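Local coordinates for protein aminoglycoside N(3)-acetyltransferase (PDB 6NP3) that catalyses transfer of an acetyl group from acetyl-CoA to the 3-amino group of 2-deoxystreptamine aminoglycosides, probably giving resistance to gentamicin, kanamycin and related antibiotics, at residues S65-T70 with D204-G209; G155-I160 with V167-Y172; E224-D229 with V255-E260. All blocks are in the same frame, centred on the assembly; numbering follows the deposited sequence.

Contact 1: S65-T70 with D204-G209. With LLL ((2R,3R,4R,5R)-2-((1S,2S,3R,4S,6R)-4,6-diamino-3-((2R,3R,6S)-3-amino-6-(aminomethyl)-tetrahydro-2H-pyran-2-yloxy)-2-hydr oxycyclohexyloxy)-5-methyl-4-(methylamino)-tetrahydro-2H-pyran-3,5-diol), chain B.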
loop_
_atom_site.group_PDB
_atom_site.type_symbol
_atom_site.label_atom_id
_atom_site.label_comp_id
_atom_site.label_asym_id
_atom_site.label_seq_id
_atom_site.Cartn_x
_atom_site.Cartn_y
_atom_site.Cartn_z
ATOM N N SER A 65 4.530 -13.220 6.067
ATOM C CA SER A 65 5.261 -12.336 6.949
ATOM C C SER A 65 5.094 -12.798 8.399
ATOM O O SER A 65 3.960 -12.950 8.863
ATOM C CB SER A 65 4.693 -10.935 6.810
ATOM O OG SER A 65 5.285 -10.130 7.802
ATOM N N PRO A 66 6.184 -12.996 9.150
ATOM C CA PRO A 66 6.092 -13.418 10.552
ATOM C C PRO A 66 5.892 -12.251 11.523
ATOM O O PRO A 66 6.530 -12.182 12.583
ATOM C CB PRO A 66 7.426 -14.121 10.779
ATOM C CG PRO A 66 8.387 -13.358 9.935
ATOM C CD PRO A 66 7.589 -12.939 8.710
ATOM N N TYR A 67 4.976 -11.347 11.167
ATOM C CA TYR A 67 4.732 -10.152 11.966
ATOM C C TYR A 67 4.187 -10.513 13.339
ATOM O O TYR A 67 4.789 -10.186 14.367
ATOM C CB TYR A 67 3.774 -9.233 11.198
ATOM C CG TYR A 67 3.539 -7.892 11.823
ATOM C CD1 TYR A 67 2.511 -7.699 12.743
ATOM C CD2 TYR A 67 4.320 -6.810 11.476
ATOM C CE1 TYR A 67 2.286 -6.446 13.309
ATOM C CE2 TYR A 67 4.108 -5.565 12.032
ATOM C CZ TYR A 67 3.095 -5.387 12.953
ATOM O OH TYR A 67 2.897 -4.128 13.507
ATOM N N GLU A 68 3.017 -11.141 13.381
ATOM C CA GLU A 68 2.438 -11.478 14.674
ATOM C C GLU A 68 3.352 -12.402 15.470
ATOM O O GLU A 68 3.435 -12.288 16.699
ATOM C CB GLU A 68 1.075 -12.128 14.478
ATOM C CG GLU A 68 -0.079 -11.150 14.267
ATOM C CD GLU A 68 -0.338 -10.810 12.813
ATOM O OE1 GLU A 68 0.159 -11.524 11.922
ATOM O OE2 GLU A 68 -1.048 -9.819 12.557
ATOM N N GLN A 69 4.057 -13.302 14.789
ATOM C CA GLN A 69 4.872 -14.305 15.455
ATOM C C GLN A 69 6.113 -13.716 16.096
ATOM O O GLN A 69 6.682 -14.344 16.992
ATOM C CB GLN A 69 5.278 -15.372 14.432
ATOM C CG GLN A 69 4.112 -16.182 13.855
ATOM C CD GLN A 69 3.488 -15.572 12.605
ATOM O OE1 GLN A 69 3.636 -14.383 12.324
ATOM N NE2 GLN A 69 2.759 -16.396 11.858
ATOM N N THR A 70 6.560 -12.536 15.653
ATOM C CA THR A 70 7.750 -11.910 16.209
ATOM C C THR A 70 7.432 -10.612 16.943
ATOM O O THR A 70 8.337 -10.012 17.532
ATOM C CB THR A 70 8.797 -11.659 15.121
ATOM O OG1 THR A 70 8.304 -10.667 14.214
ATOM C CG2 THR A 70 9.141 -12.933 14.395
ATOM N N ASP A 204 9.411 0.304 14.476
ATOM C CA ASP A 204 8.839 1.254 13.529
ATOM C C ASP A 204 7.543 1.756 14.142
ATOM O O ASP A 204 7.100 1.266 15.177
ATOM C CB ASP A 204 8.627 0.618 12.139
ATOM C CG ASP A 204 8.796 1.611 10.991
ATOM O OD1 ASP A 204 8.618 2.846 11.219
ATOM O OD2 ASP A 204 9.082 1.132 9.870
ATOM N N TRP A 205 6.945 2.748 13.499
ATOM C CA TRP A 205 5.632 3.193 13.942
ATOM C C TRP A 205 4.610 2.066 13.852
ATOM O O TRP A 205 4.630 1.263 12.911
ATOM C CB TRP A 205 5.181 4.410 13.124
ATOM C CG TRP A 205 6.225 5.490 13.112
ATOM C CD1 TRP A 205 6.970 5.885 12.064
ATOM C CD2 TRP A 205 6.673 6.253 14.234
ATOM N NE1 TRP A 205 7.834 6.876 12.438
ATOM C CE2 TRP A 205 7.669 7.120 13.773
ATOM C CE3 TRP A 205 6.326 6.291 15.579
ATOM C CZ2 TRP A 205 8.326 8.007 14.613
ATOM C CZ3 TRP A 205 7.001 7.173 16.410
ATOM C CH2 TRP A 205 7.979 8.008 15.923
ATOM N N ASP A 206 3.678 2.030 14.796
ATOM C CA ASP A 206 2.620 1.026 14.767
ATOM C C ASP A 206 1.680 1.335 13.606
ATOM O O ASP A 206 1.001 2.368 13.609
ATOM C CB ASP A 206 1.902 1.041 16.110
ATOM C CG ASP A 206 0.951 -0.102 16.290
ATOM O OD1 ASP A 206 0.633 -0.799 15.294
ATOM O OD2 ASP A 206 0.562 -0.300 17.490
ATOM N N SER A 207 1.633 0.443 12.609
ATOM C CA SER A 207 0.721 0.639 11.483
ATOM C C SER A 207 -0.697 0.169 11.774
ATOM O O SER A 207 -1.555 0.257 10.891
ATOM C CB SER A 207 1.246 -0.001 10.198
ATOM O OG SER A 207 1.227 -1.403 10.294
ATOM N N ASN A 208 -0.947 -0.328 12.989
ATOM C CA ASN A 208 -2.279 -0.701 13.441
ATOM C C ASN A 208 -2.840 0.268 14.481
ATOM O O ASN A 208 -3.655 -0.114 15.325
ATOM C CB ASN A 208 -2.285 -2.132 13.961
ATOM C CG ASN A 208 -2.200 -3.118 12.851
ATOM O OD1 ASN A 208 -2.985 -3.073 11.904
ATOM N ND2 ASN A 208 -1.235 -3.987 12.926
ATOM N N GLY A 209 -2.421 1.524 14.418
ATOM C CA GLY A 209 -2.914 2.569 15.297
ATOM C C GLY A 209 -1.769 3.397 15.841
ATOM O O GLY A 209 -1.010 2.925 16.683
HETATM C C11 LLL B . -5.855 -3.276 8.813
HETATM O O11 LLL B . -4.942 -2.427 8.069
HETATM C C21 LLL B . -7.137 -3.385 7.990
HETATM N N21 LLL B . -6.751 -3.750 6.632
HETATM C C31 LLL B . -7.797 -2.060 7.887
HETATM C C41 LLL B . -8.143 -1.588 9.290
HETATM C C51 LLL B . -6.856 -1.547 10.106
HETATM O O51 LLL B . -6.225 -2.797 10.101
HETATM C C61 LLL B . -7.156 -1.190 11.546
HETATM N N61 LLL B . -5.894 -1.177 12.285
HETATM C C12 LLL B . -0.757 -2.727 7.656
HETATM N N12 LLL B . 0.689 -2.669 7.825
HETATM C C22 LLL B . -1.382 -1.333 7.707
HETATM C C32 LLL B . -2.867 -1.487 7.446
HETATM N N32 LLL B . -3.498 -0.165 7.462
HETATM C C42 LLL B . -3.575 -2.358 8.485
HETATM C C52 LLL B . -2.879 -3.718 8.561
HETATM O O52 LLL B . -3.419 -4.431 9.649
HETATM C C62 LLL B . -1.381 -3.596 8.756
HETATM O O62 LLL B . -0.815 -4.890 8.655
HETATM C C13 LLL B . 0.038 -5.322 9.716
HETATM C C23 LLL B . 1.059 -6.269 9.090
HETATM O O23 LLL B . 1.699 -5.585 8.032
HETATM C C33 LLL B . 0.358 -7.500 8.487
HETATM N N33 LLL B . 1.368 -8.459 7.987
HETATM C C43 LLL B . -0.515 -8.152 9.580
HETATM O O43 LLL B . 0.371 -8.717 10.525
HETATM C C53 LLL B . -1.422 -7.106 10.238
HETATM O O53 LLL B . -0.699 -6.009 10.747
HETATM C C83 LLL B . -1.409 -9.238 8.968
HETATM C C93 LLL B . 1.102 -8.817 6.576
HETATM O O HOH W 1 3.349 -1.909 11.882
HETATM O O HOH W 2 0.765 -3.628 15.057
#
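Tyr67 and Asn208 face each other across the gentamicin pocket, but Tyr67 OH and Asn208 ND2 stop 4.2 Å apart and no direct hydrogen bond joins the two segments. Water does the bridging. One molecule lies in the tyrosine ring plane, 2.7 Å from Tyr67 OH; it donates to Asp206 OD1 and accepts from Asn208 ND2. A second water links the same hydroxyl to the backbone N of Ser207. Asp206 OD1 also receives Asn208 N, closing an Asx turn, and its OD2 forms a salt bridge with Arg183, so the carboxylate braces the type I turn.

Ser207 OG accepts from LLL N12 at 2.8 Å. The amide of Asn208 works in both senses: OD1 takes the hydroxyl O52 of LLL at 2.7 Å, while ND2 donates to LLL O53 at 3.0 Å along a nearly straight line (176°). On the helix side, the bent chain of Glu68 brings OE2 within 2.7 Å of LLL O43, which donates to it.

The rest is van der Waals contact. With CG anti to the backbone N (chi1 -174°), the Tyr67 ring reaches across the pocket and lays one face under the sugar, LLL C23 standing 4.0 Å above its centre. The amide plane of Asn208 is turned 83° from this ring.

Both N-H groups of Asn208 ND2 are therefore used, one by water and one by the drug, which, with OD1 bonded to LLL O52, helps hold the amide's rotation. Carboxylate, amide and hydroxyl acceptors suit an amine- and hydroxyl-rich aminoglycoside, and the waters join both walls.

Contact 2: G155-I160 with V167-Y172. With LLL ((2R,3R,4R,5R)-2-((1S,2S,3R,4S,6R)-4,6-diamino-3-((2R,3R,6S)-3-amino-6-(aminomethyl)-tetrahydro-2H-pyran-2-yloxy)-2-hydr oxycyclohexyloxy)-5-methyl-4-(methylamino)-tetrahydro-2H-pyran-3,5-diol), chain B.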
loop_
_atom_site.group_PDB
_atom_site.type_symbol
_atom_site.label_atom_id
_atom_site.label_comp_id
_atom_site.label_asym_id
_atom_site.label_seq_id
_atom_site.Cartn_x
_atom_site.Cartn_y
_atom_site.Cartn_z
ATOM N N GLY A 155 1.837 11.255 -7.119
ATOM C CA GLY A 155 1.053 10.046 -6.993
ATOM C C GLY A 155 -0.436 10.334 -6.864
ATOM O O GLY A 155 -0.853 11.295 -6.199
ATOM N N LYS A 156 -1.236 9.417 -7.412
ATOM C CA LYS A 156 -2.684 9.404 -7.268
ATOM C C LYS A 156 -3.082 8.084 -6.637
ATOM O O LYS A 156 -2.539 7.026 -6.985
ATOM C CB LYS A 156 -3.400 9.532 -8.613
ATOM C CG LYS A 156 -3.079 10.788 -9.362
ATOM C CD LYS A 156 -3.873 10.862 -10.648
ATOM C CE LYS A 156 -3.521 12.072 -11.482
ATOM N NZ LYS A 156 -4.405 12.196 -12.707
ATOM N N ILE A 157 -3.995 8.143 -5.678
ATOM C CA ILE A 157 -4.501 6.949 -5.018
ATOM C C ILE A 157 -5.826 6.585 -5.670
ATOM O O ILE A 157 -6.765 7.389 -5.681
ATOM C CB ILE A 157 -4.662 7.173 -3.509
ATOM C CG1 ILE A 157 -3.292 7.470 -2.879
ATOM C CG2 ILE A 157 -5.288 5.941 -2.871
ATOM C CD1 ILE A 157 -3.321 8.132 -1.538
ATOM N N LEU A 158 -5.922 5.368 -6.199
ATOM C CA LEU A 158 -7.089 4.923 -6.964
ATOM C C LEU A 158 -7.816 3.876 -6.128
ATOM O O LEU A 158 -7.378 2.736 -6.011
ATOM C CB LEU A 158 -6.627 4.346 -8.294
ATOM C CG LEU A 158 -7.676 3.624 -9.129
ATOM C CD1 LEU A 158 -8.855 4.514 -9.426
ATOM C CD2 LEU A 158 -7.040 3.115 -10.418
ATOM N N SER A 159 -8.895 4.297 -5.502
ATOM C CA SER A 159 -9.672 3.435 -4.633
ATOM C C SER A 159 -10.844 2.903 -5.444
ATOM O O SER A 159 -11.700 3.676 -5.881
ATOM C CB SER A 159 -10.185 4.201 -3.416
ATOM O OG SER A 159 -11.065 3.387 -2.640
ATOM N N ILE A 160 -10.867 1.591 -5.641
ATOM C CA ILE A 160 -11.876 0.935 -6.461
ATOM C C ILE A 160 -12.705 0.068 -5.527
ATOM O O ILE A 160 -12.377 -1.096 -5.277
ATOM C CB ILE A 160 -11.230 0.126 -7.601
ATOM C CG1 ILE A 160 -10.477 1.065 -8.527
ATOM C CG2 ILE A 160 -12.283 -0.664 -8.352
ATOM C CD1 ILE A 160 -9.601 0.348 -9.551
ATOM N N VAL A 167 -6.194 3.387 2.808
ATOM C CA VAL A 167 -5.265 4.353 2.207
ATOM C C VAL A 167 -3.884 4.268 2.864
ATOM O O VAL A 167 -3.540 5.029 3.780
ATOM C CB VAL A 167 -5.852 5.762 2.306
ATOM C CG1 VAL A 167 -4.949 6.735 1.598
ATOM C CG2 VAL A 167 -7.280 5.830 1.788
ATOM N N THR A 168 -3.079 3.329 2.374
ATOM C CA THR A 168 -1.772 3.064 2.966
ATOM C C THR A 168 -0.916 4.311 3.027
ATOM O O THR A 168 -0.120 4.468 3.957
ATOM C CB THR A 168 -1.049 2.007 2.129
ATOM O OG1 THR A 168 -1.947 0.921 1.844
ATOM C CG2 THR A 168 0.183 1.517 2.796
ATOM N N ALA A 169 -1.024 5.183 2.035
ATOM C CA ALA A 169 -0.156 6.340 2.038
ATOM C C ALA A 169 -0.322 7.197 3.282
ATOM O O ALA A 169 0.624 7.910 3.650
ATOM C CB ALA A 169 -0.354 7.190 0.803
ATOM N N LEU A 170 -1.493 7.174 3.923
ATOM C CA LEU A 170 -1.674 7.953 5.142
ATOM C C LEU A 170 -0.817 7.468 6.303
ATOM O O LEU A 170 -0.641 8.224 7.265
ATOM C CB LEU A 170 -3.149 8.034 5.525
ATOM C CG LEU A 170 -3.931 9.115 4.779
ATOM C CD1 LEU A 170 -5.412 8.943 4.979
ATOM C CD2 LEU A 170 -3.466 10.484 5.248
ATOM N N HIS A 171 -0.280 6.250 6.255
ATOM C CA HIS A 171 0.741 5.897 7.237
ATOM C C HIS A 171 1.963 6.805 7.165
ATOM O O HIS A 171 2.679 6.912 8.175
ATOM C CB HIS A 171 1.100 4.412 7.163
ATOM C CG HIS A 171 -0.048 3.505 7.477
ATOM N ND1 HIS A 171 -0.707 3.535 8.685
ATOM C CD2 HIS A 171 -0.645 2.527 6.754
ATOM C CE1 HIS A 171 -1.659 2.620 8.688
ATOM N NE2 HIS A 171 -1.643 1.993 7.527
ATOM N N TYR A 172 2.235 7.451 6.030
ATOM C CA TYR A 172 3.316 8.435 6.004
ATOM C C TYR A 172 2.986 9.610 6.915
ATOM O O TYR A 172 3.852 10.114 7.639
ATOM C CB TYR A 172 3.557 8.892 4.560
ATOM C CG TYR A 172 4.673 9.897 4.439
ATOM C CD1 TYR A 172 4.471 11.223 4.751
ATOM C CD2 TYR A 172 5.939 9.524 4.053
ATOM C CE1 TYR A 172 5.498 12.151 4.700
ATOM C CE2 TYR A 172 6.956 10.453 3.970
ATOM C CZ TYR A 172 6.733 11.766 4.300
ATOM O OH TYR A 172 7.779 12.674 4.244
HETATM C C11 LLL B . -5.855 -3.276 8.813
HETATM O O11 LLL B . -4.942 -2.427 8.069
HETATM C C21 LLL B . -7.137 -3.385 7.990
HETATM N N21 LLL B . -6.751 -3.750 6.632
HETATM C C31 LLL B . -7.797 -2.060 7.887
HETATM C C41 LLL B . -8.143 -1.588 9.290
HETATM C C51 LLL B . -6.856 -1.547 10.106
HETATM O O51 LLL B . -6.225 -2.797 10.101
HETATM C C61 LLL B . -7.156 -1.190 11.546
HETATM N N61 LLL B . -5.894 -1.177 12.285
HETATM C C12 LLL B . -0.757 -2.727 7.656
HETATM N N12 LLL B . 0.689 -2.669 7.825
HETATM C C22 LLL B . -1.382 -1.333 7.707
HETATM C C32 LLL B . -2.867 -1.487 7.446
HETATM N N32 LLL B . -3.498 -0.165 7.462
HETATM C C42 LLL B . -3.575 -2.358 8.485
HETATM C C52 LLL B . -2.879 -3.718 8.561
HETATM O O52 LLL B . -3.419 -4.431 9.649
HETATM C C62 LLL B . -1.381 -3.596 8.756
HETATM O O62 LLL B . -0.815 -4.890 8.655
HETATM C C13 LLL B . 0.038 -5.322 9.716
HETATM C C23 LLL B . 1.059 -6.269 9.090
HETATM O O23 LLL B . 1.699 -5.585 8.032
HETATM C C33 LLL B . 0.358 -7.500 8.487
HETATM N N33 LLL B . 1.368 -8.459 7.987
HETATM C C43 LLL B . -0.515 -8.152 9.580
HETATM O O43 LLL B . 0.371 -8.717 10.525
HETATM C C53 LLL B . -1.422 -7.106 10.238
HETATM O O53 LLL B . -0.699 -6.009 10.747
HETATM C C83 LLL B . -1.409 -9.238 8.968
HETATM C C93 LLL B . 1.102 -8.817 6.576
#
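A single methyl group, Ile157 CD1, makes the close contacts between strand 156-160 and the turn leading into helix 170-176, touching Val167 and Ala169 at once. Ile157 CD1 sits 3.8 Å from Val167 CG1 and 3.9 Å from Ala169 CB, and no hydrogen bond crosses between the segments. Ile157 suits the place because its longer branch projects from the strand: CG1 lies anti to the carbonyl carbon, and CD1 continues outward in an extended chain (chi2 161°). The isoleucine and valine side chains cross at about a right angle and meet through their methyl groups, while the small Ala169 lets the turn backbone come close.

Val167 to Leu170 form a type I turn, closed by Leu170 N donating to Val167 O at 3.0 Å. His171 N on Thr168 O and Tyr172 N on Ala169 O carry the same winding forward. Strand 156-160 lies inside the mixed sheet between strands 22-27 and 244-250; Ile157 also touches His26, a residue seen to bind acetyl-CoA, and Val167 packs on Val223 of helix 222-233.

The winding turns His171 to the other side, toward the antibiotic. LLL N32, the 3-amino group of the deoxystreptamine ring, lies in the plane of the imidazole at its edge and donates to His171 NE2 at 2.8 Å. The other ring nitrogen, ND1, is hydrogen-bonded to Glu174, which helps fix the rotation of the ring. The turn thus packs its apolar side on the sheet and offers His171 to hold the amine to be acetylated; Thr168 and His171 are seen to bind acetyl-CoA in other structures.

Contact 3: E224-D229 with V255-E260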
loop_
_atom_site.group_PDB
_atom_site.type_symbol
_atom_site.label_atom_id
_atom_site.label_comp_id
_atom_site.label_asym_id
_atom_site.label_seq_id
_atom_site.Cartn_x
_atom_site.Cartn_y
_atom_site.Cartn_z
ATOM N N GLU A 224 -8.410 5.706 8.687
ATOM C CA GLU A 224 -9.830 5.741 8.358
ATOM C C GLU A 224 -10.463 7.058 8.758
ATOM O O GLU A 224 -11.270 7.621 8.005
ATOM C CB GLU A 224 -10.553 4.567 9.020
ATOM C CG GLU A 224 -12.037 4.564 8.736
ATOM C CD GLU A 224 -12.761 3.320 9.205
ATOM O OE1 GLU A 224 -12.108 2.321 9.574
ATOM O OE2 GLU A 224 -14.008 3.353 9.185
ATOM N N ARG A 225 -10.157 7.547 9.951
ATOM C CA ARG A 225 -10.773 8.785 10.395
ATOM C C ARG A 225 -10.331 9.958 9.536
ATOM O O ARG A 225 -11.145 10.828 9.202
ATOM C CB ARG A 225 -10.454 9.021 11.866
ATOM C CG ARG A 225 -11.023 7.934 12.794
ATOM C CD ARG A 225 -11.546 8.489 14.159
ATOM N NE ARG A 225 -12.403 9.641 13.915
ATOM C CZ ARG A 225 -12.246 10.838 14.464
ATOM N NH1 ARG A 225 -11.290 11.059 15.358
ATOM N NH2 ARG A 225 -13.070 11.816 14.131
ATOM N N ILE A 226 -9.043 10.014 9.187
ATOM C CA ILE A 226 -8.545 11.085 8.329
ATOM C C ILE A 226 -9.212 11.017 6.964
ATOM O O ILE A 226 -9.684 12.030 6.443
ATOM C CB ILE A 226 -7.018 11.004 8.197
ATOM C CG1 ILE A 226 -6.328 11.280 9.531
ATOM C CG2 ILE A 226 -6.541 11.950 7.116
ATOM C CD1 ILE A 226 -4.897 10.861 9.517
ATOM N N ALA A 227 -9.245 9.827 6.365
ATOM C CA ALA A 227 -9.750 9.704 5.003
ATOM C C ALA A 227 -11.239 10.023 4.932
ATOM O O ALA A 227 -11.692 10.683 3.988
ATOM C CB ALA A 227 -9.462 8.299 4.492
ATOM N N ARG A 228 -12.018 9.582 5.919
ATOM C CA ARG A 228 -13.438 9.927 5.923
ATOM C C ARG A 228 -13.636 11.434 5.980
ATOM O O ARG A 228 -14.469 11.991 5.252
ATOM C CB ARG A 228 -14.151 9.297 7.123
ATOM C CG ARG A 228 -14.544 7.862 6.996
ATOM C CD ARG A 228 -15.365 7.373 8.199
ATOM N NE ARG A 228 -15.383 5.912 8.233
ATOM C CZ ARG A 228 -16.068 5.158 7.380
ATOM N NH1 ARG A 228 -16.799 5.724 6.433
ATOM N NH2 ARG A 228 -16.023 3.838 7.473
ATOM N N ASP A 229 -12.921 12.110 6.884
ATOM C CA ASP A 229 -12.997 13.564 6.967
ATOM C C ASP A 229 -12.610 14.190 5.636
ATOM O O ASP A 229 -13.359 15.000 5.075
ATOM C CB ASP A 229 -12.098 14.077 8.096
ATOM C CG ASP A 229 -12.884 14.610 9.283
ATOM O OD1 ASP A 229 -14.122 14.714 9.209
ATOM O OD2 ASP A 229 -12.260 14.941 10.307
ATOM N N VAL A 255 -2.231 13.333 2.207
ATOM C CA VAL A 255 -1.210 13.181 3.239
ATOM C C VAL A 255 -0.963 14.496 3.956
ATOM O O VAL A 255 -0.860 14.533 5.193
ATOM C CB VAL A 255 0.066 12.549 2.649
ATOM C CG1 VAL A 255 1.215 12.616 3.644
ATOM C CG2 VAL A 255 -0.235 11.098 2.268
ATOM N N SER A 256 -0.865 15.606 3.232
ATOM C CA SER A 256 -0.734 16.887 3.917
ATOM C C SER A 256 -1.930 17.137 4.838
ATOM O O SER A 256 -1.773 17.555 5.999
ATOM C CB SER A 256 -0.594 17.997 2.885
ATOM O OG SER A 256 0.633 17.877 2.189
ATOM N N PHE A 257 -3.137 16.867 4.341
ATOM C CA PHE A 257 -4.333 17.012 5.155
ATOM C C PHE A 257 -4.223 16.157 6.400
ATOM O O PHE A 257 -4.583 16.594 7.505
ATOM C CB PHE A 257 -5.550 16.626 4.322
ATOM C CG PHE A 257 -6.849 16.627 5.084
ATOM C CD1 PHE A 257 -7.268 15.500 5.759
ATOM C CD2 PHE A 257 -7.658 17.746 5.111
ATOM C CE1 PHE A 257 -8.457 15.481 6.452
ATOM C CE2 PHE A 257 -8.850 17.720 5.824
ATOM C CZ PHE A 257 -9.259 16.590 6.445
ATOM N N GLY A 258 -3.698 14.942 6.262
ATOM C CA GLY A 258 -3.622 14.050 7.408
ATOM C C GLY A 258 -2.601 14.469 8.446
ATOM O O GLY A 258 -2.841 14.336 9.659
ATOM N N ILE A 259 -1.468 15.019 8.009
ATOM C CA ILE A 259 -0.502 15.590 8.947
ATOM C C ILE A 259 -1.158 16.709 9.747
ATOM O O ILE A 259 -1.034 16.789 10.977
ATOM C CB ILE A 259 0.752 16.083 8.199
ATOM C CG1 ILE A 259 1.469 14.896 7.542
ATOM C CG2 ILE A 259 1.684 16.863 9.125
ATOM C CD1 ILE A 259 2.498 15.327 6.516
ATOM N N GLU A 260 -1.807 17.634 9.041
ATOM C CA GLU A 260 -2.500 18.733 9.708
ATOM C C GLU A 260 -3.578 18.211 10.653
ATOM O O GLU A 260 -3.761 18.748 11.756
ATOM C CB GLU A 260 -3.095 19.682 8.666
ATOM C CG GLU A 260 -2.069 20.377 7.824
ATOM C CD GLU A 260 -2.661 21.204 6.694
ATOM O OE1 GLU A 260 -3.876 21.486 6.709
ATOM O OE2 GLU A 260 -1.898 21.577 5.780
#
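The Phe257 ring meets helix 222-233 with its edge: Ile226 CG2 lies in the ring plane, 3.9 Å from Phe257 CD1, and Asp229 CB, in the conformer modelled here, lies near that plane further along the rim. Ile226 O approaches obliquely, 3.7 Å from Phe257 CE1, and Tyr230 adds an edge-to-face ring contact. The motif is a helix-helix crossing: the segment axes approach to 9.9 Å at 116°. The second flat group, the guanidinium of Arg228, belongs to the outer side of its helix, where Glu224 OE2 sits at its edge, almost in plane, in a salt bridge one turn back.

Phe257 CG is anti to the backbone N (chi1 175°), which carries the ring past Ile226 in the opposing direction rather than end-on. A flat aromatic can slip along the neighbouring helix in this way, while branched Ile226 presents two methyls to the crossing. In the conformer given, Asp229 OD2 accepts from Trp261 NE1. Gly258, without a side chain, supplies bare backbone at the crossing, and Ile226 CG2 rests 3.6 Å from Gly258 CA.

In the fold
After helix 5-15 and strand 22-27 the chain opens contact 1 at 65-70, a long loop closed only when strand 196-205 ends and its turn reaches 204-209. Contact 2 is nested within that loop, a short strand-to-helix link from 155-160 to 167-172. Contact 3 follows in series, 224-229 and 255-260 enclosing strands 237-241 and 244-250, the latter pairing with strand 156-160. Contacts 1 and 2 touch through Ser207 O and His171 CE1 and share the antibiotic. Contacts 2 and 3 meet where Leu170 packs on Ile226 and Val255, so helix 170-176 lies between the drug pocket and helices 222-233 and 251-265.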